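Local structure of putative Acetyltransferase from the GNAT family (Novosphingobium aromaticivorans DSM 12444, 3EC4) at residues Gly18-Ser21 with Glu22-Val25; Arg31-Asp34 with Pro35-Pro39. The protein probably transfers an acyl group, most likely acetyl from acetyl-CoA, to an acceptor substrate as a member of the GNAT acetyltransferase family. All blocks are in the same frame, centred on the assembly; numbering follows the deposited sequence.

Following the chain from the N terminus, helix 11-17 ends and contact 1 winds residues 18-25 through a beta turn and a short 3-10 turn, closing a small loop before strand 30-32 begins. Contact 2 then closes the hairpin turn between strand 30-32 and strand 41-43. The two lie in series, neither nested nor crossed, with centres about 10 Å apart. They touch directly: the backbone of Leu23 meets that of Asp34, Val25 meets Arg32, and the Leu23 side chain packs on Tyr37. Tyr131 touches both, through Gln20 and Leu23 in contact 1 and Leu33 and Tyr37 in contact 2.

Contact 1 of 2, residues Gly18-Ser21 with Glu22-Val25; sequences GPQS and ELDV
With chi1 of -72° in Gln20 and -53° in Leu23, both CG atoms lie beside their own backbone N, and the two side chains meet on one side of a 3-10 turn. Leu23 CD1 comes to 3.9 Å from Gln20 CB and also touches Gln20 CG, so the leucine methyl lies against the aliphatic root of the glutamine, the two side chains crossing at a slant. The amide beyond leads away from Leu23: its NE2 bonds to Arg150 O and its OE1 accepts from Arg152 N, which fixes the rotation of the amide and satisfies both polar atoms of this buried residue.

The backbone makes the turn in two steps. A type I beta turn runs from Gly18 to Ser21 just after helix 11-17, closed by Ser21 N to Gly18 O at 3.1 Å. The 3-10 pattern follows, with Leu23 N donating to Gln20 O at 2.9 Å and Asp24 N to Ser21 O at 3.2 Å. Both donors stand well above the planes of the carbonyls they meet.

Asp24 ends the turn and hands the chain on: its OD1 accepts from Ala26 N and from Arg32 N, which ties the loop to strand 30-32. Two waters bridge the backbone on this largely exposed surface. One donates to Pro19 O and accepts from Glu22 N; the other donates both to Ser21 O, at 2.7 Å, and to Asp24 O, at 3.0 Å.

Contact 2 of 2, residues Arg31-Asp34 with Pro35-Pro39; sequences RRLD and PAYGP
Between Asp34 and Gly38 the backbone folds back in a tight turn, with 35-37 in helical conformation and Asp34 O accepting from Tyr37 N at 2.8 Å and from Gly38 N at 3.2 Å. The Asp34 side chain braces the start of this turn. With CG anti to the backbone N (chi1 -180°) and beside the carbonyl carbon, the carboxylate lies forward along the chain, where OD1 takes the N-H of Ala36 at 2.9 Å from above the carboxylate plane, closing an Asx turn. Tyr37 sits beside the same residue: CD1 of its ring approaches Asp34 CB at 3.8 Å, with the carboxylate and ring planes 55° apart.

Leu33 fills the inner side of the turn. CD1 rests on Tyr37 CB at 3.8 Å, the two side chains nearly perpendicular, while Leu33 CD2 lies 3.5 Å from Gly38 CA, tighter than usual van der Waals contact.

Arg32 reaches the far end of the loop by bending at chi2 (70°). Its NH1 donates to Gly38 O at 3.0 Å, on a carbonyl lone pair and close to the guanidinium plane. Pro35 CG covers one face of the group and Pro39 O lies over the opposite face, both toward the rim, so the flat group is held between the two ends of the turn.

The turn joins strands 30-32 and 41-43 of the small antiparallel sheet. Leu33 also packs on Leu16 of helix 11-17, Tyr37 meets the Tyr131 ring edge-to-face, and Arg32 and Pro39 touch Ile62 and Trp63 of strand 61-66, at the margin of the large mixed sheet.

Contact 1 of 2, residues Gly18-Ser21 with Glu22-Val25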
ATOM      1  N   GLY A  18     -12.766   3.309  -8.868  1.00 26.89           N
ATOM      2  CA  GLY A  18     -13.793   2.845  -7.945  1.00 27.36           C
ATOM      3  C   GLY A  18     -13.874   3.686  -6.702  1.00 26.16           C
ATOM      4  O   GLY A  18     -13.975   4.889  -6.823  1.00 25.00           O
ATOM      5  N   PRO A  19     -13.854   3.049  -5.497  1.00 27.32           N
ATOM      6  CA  PRO A  19     -14.010   3.789  -4.251  1.00 24.83           C
ATOM      7  C   PRO A  19     -13.118   5.039  -4.106  1.00 25.13           C
ATOM      8  O   PRO A  19     -13.555   6.005  -3.525  1.00 24.03           O
ATOM      9  CB  PRO A  19     -13.710   2.738  -3.161  1.00 29.22           C
ATOM     10  CG  PRO A  19     -13.988   1.457  -3.786  1.00 27.90           C
ATOM     11  CD  PRO A  19     -13.745   1.591  -5.266  1.00 26.77           C
ATOM     12  N   GLN A  20     -11.884   5.024  -4.663  1.00 25.95           N
ATOM     13  CA  GLN A  20     -10.979   6.169  -4.523  1.00 25.88           C
ATOM     14  C   GLN A  20     -10.856   7.066  -5.762  1.00 26.20           C
ATOM     15  O   GLN A  20      -9.817   7.699  -6.028  1.00 25.51           O
ATOM     16  CB  GLN A  20      -9.610   5.643  -4.001  1.00 26.55           C
ATOM     17  CG  GLN A  20      -9.739   5.231  -2.567  1.00 25.70           C
ATOM     18  CD  GLN A  20      -8.674   4.255  -2.130  1.00 26.17           C
ATOM     19  OE1 GLN A  20      -8.113   3.536  -2.960  1.00 25.53           O
ATOM     20  NE2 GLN A  20      -8.425   4.174  -0.833  1.00 22.52           N
ATOM     21  N   SER A  21     -11.940   7.142  -6.520  1.00 25.04           N
ATOM     22  CA  SER A  21     -11.941   7.901  -7.751  1.00 24.85           C
ATOM     23  C   SER A  21     -11.660   9.400  -7.510  1.00 24.94           C
ATOM     24  O   SER A  21     -11.153  10.063  -8.407  1.00 26.77           O
ATOM     25  CB  SER A  21     -13.274   7.691  -8.479  1.00 25.54           C
ATOM     26  OG  SER A  21     -14.291   8.239  -7.682  1.00 26.89           O
ATOM     27  N   GLU A  22     -11.990   9.927  -6.331  1.00 26.93           N
ATOM     28  CA  GLU A  22     -11.657  11.340  -5.992  1.00 28.98           C
ATOM     29  C   GLU A  22     -10.142  11.601  -5.832  1.00 27.66           C
ATOM     30  O   GLU A  22      -9.694  12.743  -5.907  1.00 29.28           O
ATOM     31  CB  GLU A  22     -12.372  11.785  -4.703  1.00 30.62           C
ATOM     32  CG  GLU A  22     -13.830  12.181  -4.933  1.00 35.65           C
ATOM     33  CD  GLU A  22     -14.485  12.873  -3.715  1.00 36.91           C
ATOM     34  OE1 GLU A  22     -13.799  13.627  -2.974  1.00 49.22           O
ATOM     35  OE2 GLU A  22     -15.700  12.670  -3.527  1.00 49.53           O
ATOM     36  N   LEU A  23      -9.365  10.532  -5.647  1.00 26.64           N
ATOM     37  CA  LEU A  23      -7.900  10.615  -5.588  1.00 25.91           C
ATOM     38  C   LEU A  23      -7.211  10.583  -6.951  1.00 25.97           C
ATOM     39  O   LEU A  23      -5.989  10.729  -7.025  1.00 28.33           O
ATOM     40  CB  LEU A  23      -7.341   9.506  -4.687  1.00 26.17           C
ATOM     41  CG  LEU A  23      -7.918   9.394  -3.255  1.00 28.22           C
ATOM     42  CD1 LEU A  23      -7.203   8.286  -2.424  1.00 26.72           C
ATOM     43  CD2 LEU A  23      -7.848  10.757  -2.531  1.00 28.74           C
ATOM     44  N   ASP A  24      -7.958  10.360  -8.028  1.00 26.04           N
ATOM     45  CA  ASP A  24      -7.368  10.251  -9.365  1.00 26.00           C
ATOM     46  C   ASP A  24      -7.162  11.696  -9.880  1.00 28.18           C
ATOM     47  O   ASP A  24      -8.099  12.503  -9.901  1.00 28.59           O
ATOM     48  CB  ASP A  24      -8.284   9.423 -10.284  1.00 23.94           C
ATOM     49  CG  ASP A  24      -7.751   9.252 -11.697  1.00 25.22           C
ATOM     50  OD1 ASP A  24      -6.588   9.593 -11.980  1.00 25.82           O
ATOM     51  OD2 ASP A  24      -8.543   8.813 -12.552  1.00 30.26           O
ATOM     52  N   VAL A  25      -5.949  12.017 -10.322  1.00 27.49           N
ATOM     53  CA  VAL A  25      -5.679  13.346 -10.864  1.00 25.96           C
ATOM     54  C   VAL A  25      -5.530  13.373 -12.403  1.00 28.46           C
ATOM     55  O   VAL A  25      -5.333  14.435 -12.981  1.00 28.94           O
ATOM     56  CB  VAL A  25      -4.449  14.020 -10.151  1.00 24.91           C
ATOM     57  CG1 VAL A  25      -4.792  14.302  -8.653  1.00 24.50           C
ATOM     58  CG2 VAL A  25      -3.136  13.163 -10.370  1.00 24.97           C
TER
HETATM   59  O   HOH W   1     -13.321   8.783  -3.943  1.00 18.89           O
HETATM   60  O   HOH W   2     -11.132  12.383  -9.776  1.00 39.87           O

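Contact 2 of 2, residues Arg31-Asp34 with Pro35-Pro39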
ATOM      1  N   ARG A  31      -4.970   6.696 -15.201  1.00 23.03           N
ATOM      2  CA  ARG A  31      -5.314   6.992 -13.814  1.00 25.18           C
ATOM      3  C   ARG A  31      -4.047   7.192 -13.023  1.00 24.78           C
ATOM      4  O   ARG A  31      -3.110   6.383 -13.102  1.00 24.71           O
ATOM      5  CB  ARG A  31      -6.185   5.889 -13.185  1.00 23.03           C
ATOM      6  CG  ARG A  31      -7.524   5.778 -13.904  1.00 25.26           C
ATOM      7  CD  ARG A  31      -8.405   4.651 -13.428  1.00 24.38           C
ATOM      8  NE  ARG A  31      -9.554   4.538 -14.351  1.00 25.80           N
ATOM      9  CZ  ARG A  31     -10.415   3.528 -14.367  1.00 26.47           C
ATOM     10  NH1 ARG A  31     -10.304   2.518 -13.497  1.00 25.94           N
ATOM     11  NH2 ARG A  31     -11.413   3.535 -15.252  1.00 25.47           N
ATOM     12  N   ARG A  32      -4.020   8.284 -12.260  1.00 24.37           N
ATOM     13  CA  ARG A  32      -2.837   8.662 -11.471  1.00 25.66           C
ATOM     14  C   ARG A  32      -3.252   9.077 -10.089  1.00 25.04           C
ATOM     15  O   ARG A  32      -4.123   9.913  -9.928  1.00 24.46           O
ATOM     16  CB  ARG A  32      -2.118   9.808 -12.189  1.00 26.65           C
ATOM     17  CG  ARG A  32      -0.999  10.522 -11.410  1.00 32.41           C
ATOM     18  CD  ARG A  32       0.177   9.603 -11.269  1.00 33.41           C
ATOM     19  NE  ARG A  32       1.465  10.194 -10.811  1.00 31.57           N
ATOM     20  CZ  ARG A  32       1.899  10.190  -9.538  1.00 40.16           C
ATOM     21  NH1 ARG A  32       1.138   9.736  -8.524  1.00 27.16           N
ATOM     22  NH2 ARG A  32       3.108  10.668  -9.263  1.00 37.95           N
ATOM     23  N   LEU A  33      -2.704   8.416  -9.078  1.00 25.75           N
ATOM     24  CA  LEU A  33      -3.005   8.775  -7.713  1.00 22.28           C
ATOM     25  C   LEU A  33      -2.476  10.195  -7.476  1.00 24.37           C
ATOM     26  O   LEU A  33      -1.376  10.572  -7.918  1.00 25.50           O
ATOM     27  CB  LEU A  33      -2.377   7.755  -6.740  1.00 26.11           C
ATOM     28  CG  LEU A  33      -2.457   7.972  -5.228  1.00 25.30           C
ATOM     29  CD1 LEU A  33      -3.877   7.928  -4.735  1.00 24.67           C
ATOM     30  CD2 LEU A  33      -1.522   6.965  -4.521  1.00 23.19           C
ATOM     31  N   ASP A  34      -3.263  10.984  -6.766  1.00 27.27           N
ATOM     32  CA  ASP A  34      -2.788  12.276  -6.305  1.00 27.59           C
ATOM     33  C   ASP A  34      -1.395  12.049  -5.688  1.00 26.46           C
ATOM     34  O   ASP A  34      -1.256  11.264  -4.779  1.00 24.89           O
ATOM     35  CB  ASP A  34      -3.773  12.798  -5.279  1.00 29.50           C
ATOM     36  CG  ASP A  34      -3.402  14.147  -4.713  1.00 29.14           C
ATOM     37  OD1 ASP A  34      -2.228  14.575  -4.785  1.00 28.34           O
ATOM     38  OD2 ASP A  34      -4.313  14.753  -4.147  1.00 28.95           O
ATOM     39  N   PRO A  35      -0.353  12.723  -6.212  1.00 27.68           N
ATOM     40  CA  PRO A  35       0.996  12.590  -5.645  1.00 26.99           C
ATOM     41  C   PRO A  35       1.153  12.869  -4.153  1.00 27.21           C
ATOM     42  O   PRO A  35       2.145  12.379  -3.551  1.00 29.59           O
ATOM     43  CB  PRO A  35       1.814  13.592  -6.443  1.00 28.54           C
ATOM     44  CG  PRO A  35       1.065  13.737  -7.722  1.00 29.27           C
ATOM     45  CD  PRO A  35      -0.359  13.564  -7.414  1.00 27.52           C
ATOM     46  N   ALA A  36       0.223  13.613  -3.547  1.00 26.29           N
ATOM     47  CA  ALA A  36       0.243  13.833  -2.119  1.00 25.88           C
ATOM     48  C   ALA A  36       0.015  12.516  -1.381  1.00 27.44           C
ATOM     49  O   ALA A  36       0.455  12.344  -0.239  1.00 27.50           O
ATOM     50  CB  ALA A  36      -0.832  14.869  -1.703  1.00 27.47           C
ATOM     51  N   TYR A  37      -0.735  11.623  -2.010  1.00 27.12           N
ATOM     52  CA  TYR A  37      -1.014  10.308  -1.443  1.00 25.32           C
ATOM     53  C   TYR A  37       0.023   9.257  -1.808  1.00 25.46           C
ATOM     54  O   TYR A  37       0.341   8.417  -1.005  1.00 23.40           O
ATOM     55  CB  TYR A  37      -2.393   9.842  -1.826  1.00 26.73           C
ATOM     56  CG  TYR A  37      -3.517  10.588  -1.169  1.00 24.04           C
ATOM     57  CD1 TYR A  37      -3.866  11.858  -1.568  1.00 27.60           C
ATOM     58  CD2 TYR A  37      -4.266   9.983  -0.171  1.00 26.54           C
ATOM     59  CE1 TYR A  37      -4.949  12.529  -0.980  1.00 29.89           C
ATOM     60  CE2 TYR A  37      -5.357  10.642   0.418  1.00 25.34           C
ATOM     61  CZ  TYR A  37      -5.676  11.907   0.013  1.00 29.05           C
ATOM     62  OH  TYR A  37      -6.725  12.551   0.638  1.00 28.28           O
ATOM     63  N   GLY A  38       0.545   9.271  -3.025  1.00 25.53           N
ATOM     64  CA  GLY A  38       1.509   8.244  -3.390  1.00 26.32           C
ATOM     65  C   GLY A  38       1.840   8.266  -4.865  1.00 25.30           C
ATOM     66  O   GLY A  38       1.323   9.108  -5.602  1.00 26.22           O
ATOM     67  N   PRO A  39       2.751   7.373  -5.284  1.00 25.90           N
ATOM     68  CA  PRO A  39       3.298   7.434  -6.636  1.00 27.10           C
ATOM     69  C   PRO A  39       2.614   6.540  -7.705  1.00 26.72           C
ATOM     70  O   PRO A  39       3.173   6.334  -8.796  1.00 26.38           O
ATOM     71  CB  PRO A  39       4.708   6.930  -6.401  1.00 26.99           C
ATOM     72  CG  PRO A  39       4.487   5.833  -5.397  1.00 31.45           C
ATOM     73  CD  PRO A  39       3.425   6.345  -4.477  1.00 28.60           C
TER